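Local coordinates for protein Rv1364c/MT1410 (Mycobacterium tuberculosis, PDB 3KE6) that probably acts as a manganese-binding PP2C-type serine phosphatase joined to an anti-sigma-factor kinase domain, in sigma-factor regulation, at residues 186-191 / 245-250. Sequence-based numbering, arbitrary orientation.
Sequences YTDGLI and YNDDVT. With MN (manganese (II) ion), chain F.
The carboxylates of Asp188 and Asp247 converge on a manganese ion, each through one oxygen and neither with a face against it, their planes turned 47° against each other and their side chains crossing at roughly a right angle. Asp188 OD1 binds the metal at 2.2 Å and Asp247 OD2 at 1.9 Å. These two oxygens come close because the cation draws both in; Asp71 and three waters complete the shell. The second oxygens are also engaged. Asp188 OD2 accepts a hydrogen bond from one metal-bound water, whereas Asp247 OD1 takes a weak bond from the backbone N of Asp248. With CG of Asp247 anti to its own N (chi1 -167°), the carboxylate reaches across to the metal.

Farther from the metal, Thr187 N donates to Thr250 O (3.0 Å), and Thr250 N returns a weak bond to Thr187 OG1, a hydroxyl that also pairs with Asp54. Thr187 opens a type I turn, and Gly189 within it packs its CA against Asp248 O, a CH...O contact at 3.3 Å. On the helix-covered side, Leu190 CD1 meets Val249 CG1 at 3.8 Å, against helix 227-241. Two aspartate-bearing loops, fixed where antiparallel strands 182-186 and 249-256 pair, thus present ligands to a shared cation; Asp71 also binds a second manganese, giving a two-metal centre as in PP2C-type phosphatases, the family to which this SpoIIE-like domain probably belongs.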
loop_
_atom_site.group_PDB
_atom_site.type_symbol
_atom_site.label_atom_id
_atom_site.label_comp_id
_atom_site.label_asym_id
_atom_site.label_seq_id
_atom_site.Cartn_x
_atom_site.Cartn_y
_atom_site.Cartn_z
ATOM N N TYR A 186 7.872 -9.018 7.703
ATOM C CA TYR A 186 8.359 -10.170 6.925
ATOM C C TYR A 186 7.891 -11.486 7.564
ATOM O O TYR A 186 7.492 -11.506 8.729
ATOM C CB TYR A 186 9.896 -10.162 6.879
ATOM C CG TYR A 186 10.437 -10.231 8.261
ATOM C CD1 TYR A 186 10.762 -11.439 8.841
ATOM C CD2 TYR A 186 10.516 -9.093 9.031
ATOM C CE1 TYR A 186 11.214 -11.500 10.151
ATOM C CE2 TYR A 186 10.972 -9.134 10.331
ATOM C CZ TYR A 186 11.315 -10.343 10.888
ATOM O OH TYR A 186 11.747 -10.385 12.179
ATOM N N THR A 187 7.978 -12.580 6.815
ATOM C CA THR A 187 7.691 -13.895 7.361
ATOM C C THR A 187 8.997 -14.620 7.625
ATOM O O THR A 187 10.047 -14.220 7.117
ATOM C CB THR A 187 6.794 -14.749 6.437
ATOM O OG1 THR A 187 7.262 -14.673 5.084
ATOM C CG2 THR A 187 5.356 -14.279 6.527
ATOM N N ASP A 188 8.912 -15.695 8.411
ATOM C CA ASP A 188 10.077 -16.451 8.852
ATOM C C ASP A 188 10.863 -17.067 7.697
ATOM O O ASP A 188 12.037 -17.435 7.851
ATOM C CB ASP A 188 9.683 -17.525 9.901
ATOM C CG ASP A 188 8.686 -18.575 9.376
ATOM O OD1 ASP A 188 8.364 -18.607 8.167
ATOM O OD2 ASP A 188 8.205 -19.379 10.203
ATOM N N GLY A 189 10.221 -17.172 6.540
ATOM C CA GLY A 189 10.896 -17.656 5.345
ATOM C C GLY A 189 12.076 -16.791 4.962
ATOM O O GLY A 189 13.037 -17.275 4.376
ATOM N N LEU A 190 12.009 -15.510 5.301
ATOM C CA LEU A 190 13.064 -14.576 4.947
ATOM C C LEU A 190 14.331 -14.831 5.742
ATOM O O LEU A 190 15.432 -14.693 5.216
ATOM C CB LEU A 190 12.587 -13.141 5.163
ATOM C CG LEU A 190 13.435 -12.019 4.563
ATOM C CD1 LEU A 190 13.756 -12.230 3.077
ATOM C CD2 LEU A 190 12.705 -10.718 4.780
ATOM N N ILE A 191 14.184 -15.223 6.999
ATOM C CA ILE A 191 15.351 -15.396 7.856
ATOM C C ILE A 191 15.722 -16.850 8.160
ATOM O O ILE A 191 16.815 -17.095 8.632
ATOM C CB ILE A 191 15.237 -14.568 9.159
ATOM C CG1 ILE A 191 13.944 -14.892 9.918
ATOM C CG2 ILE A 191 15.307 -13.069 8.823
ATOM C CD1 ILE A 191 13.872 -14.227 11.286
ATOM N N TYR A 245 15.577 -20.541 -1.145
ATOM C CA TYR A 245 14.495 -20.450 -0.150
ATOM C C TYR A 245 13.797 -21.792 0.009
ATOM O O TYR A 245 13.792 -22.596 -0.921
ATOM C CB TYR A 245 13.478 -19.334 -0.506
ATOM C CG TYR A 245 12.753 -19.451 -1.854
ATOM C CD1 TYR A 245 13.457 -19.583 -3.052
ATOM C CD2 TYR A 245 11.367 -19.381 -1.931
ATOM C CE1 TYR A 245 12.798 -19.673 -4.282
ATOM C CE2 TYR A 245 10.699 -19.466 -3.167
ATOM C CZ TYR A 245 11.428 -19.617 -4.334
ATOM O OH TYR A 245 10.801 -19.713 -5.554
ATOM N N ASN A 246 13.222 -22.033 1.187
ATOM C CA ASN A 246 12.506 -23.294 1.445
ATOM C C ASN A 246 11.106 -23.197 2.082
ATOM O O ASN A 246 10.476 -24.227 2.314
ATOM C CB ASN A 246 13.391 -24.247 2.267
ATOM C CG ASN A 246 13.562 -23.805 3.717
ATOM O OD1 ASN A 246 12.784 -22.995 4.239
ATOM N ND2 ASN A 246 14.580 -24.358 4.381
ATOM N N ASP A 247 10.640 -21.983 2.378
ATOM C CA ASP A 247 9.297 -21.749 2.927
ATOM C C ASP A 247 8.657 -20.690 2.018
ATOM O O ASP A 247 9.224 -20.316 0.984
ATOM C CB ASP A 247 9.393 -21.278 4.408
ATOM C CG ASP A 247 8.039 -21.324 5.161
ATOM O OD1 ASP A 247 7.040 -21.763 4.551
ATOM O OD2 ASP A 247 7.939 -20.894 6.356
ATOM N N ASP A 248 7.470 -20.222 2.373
ATOM C CA ASP A 248 6.934 -19.018 1.772
ATOM C C ASP A 248 7.753 -17.839 2.282
ATOM O O ASP A 248 8.267 -17.889 3.403
ATOM C CB ASP A 248 5.469 -18.844 2.156
ATOM C CG ASP A 248 4.589 -19.940 1.605
ATOM O OD1 ASP A 248 4.634 -20.170 0.382
ATOM O OD2 ASP A 248 3.853 -20.570 2.393
ATOM N N VAL A 249 7.892 -16.799 1.459
ATOM C CA VAL A 249 8.593 -15.574 1.858
ATOM C C VAL A 249 7.771 -14.345 1.460
ATOM O O VAL A 249 7.296 -14.223 0.321
ATOM C CB VAL A 249 10.024 -15.454 1.252
ATOM C CG1 VAL A 249 10.773 -14.253 1.863
ATOM C CG2 VAL A 249 10.813 -16.721 1.493
ATOM N N THR A 250 7.597 -13.449 2.424
ATOM C CA THR A 250 6.771 -12.288 2.244
ATOM C C THR A 250 7.461 -11.164 2.942
ATOM O O THR A 250 7.849 -11.305 4.100
ATOM C CB THR A 250 5.365 -12.487 2.859
ATOM O OG1 THR A 250 4.841 -13.762 2.460
ATOM C CG2 THR A 250 4.417 -11.379 2.405
HETATM MN MN MN F . 6.745 -20.012 7.601
HETATM O O HOH W 1 7.290 -21.450 9.182
HETATM O O HOH W 2 5.674 -21.630 6.534
HETATM O O HOH W 3 6.666 -18.768 5.769
#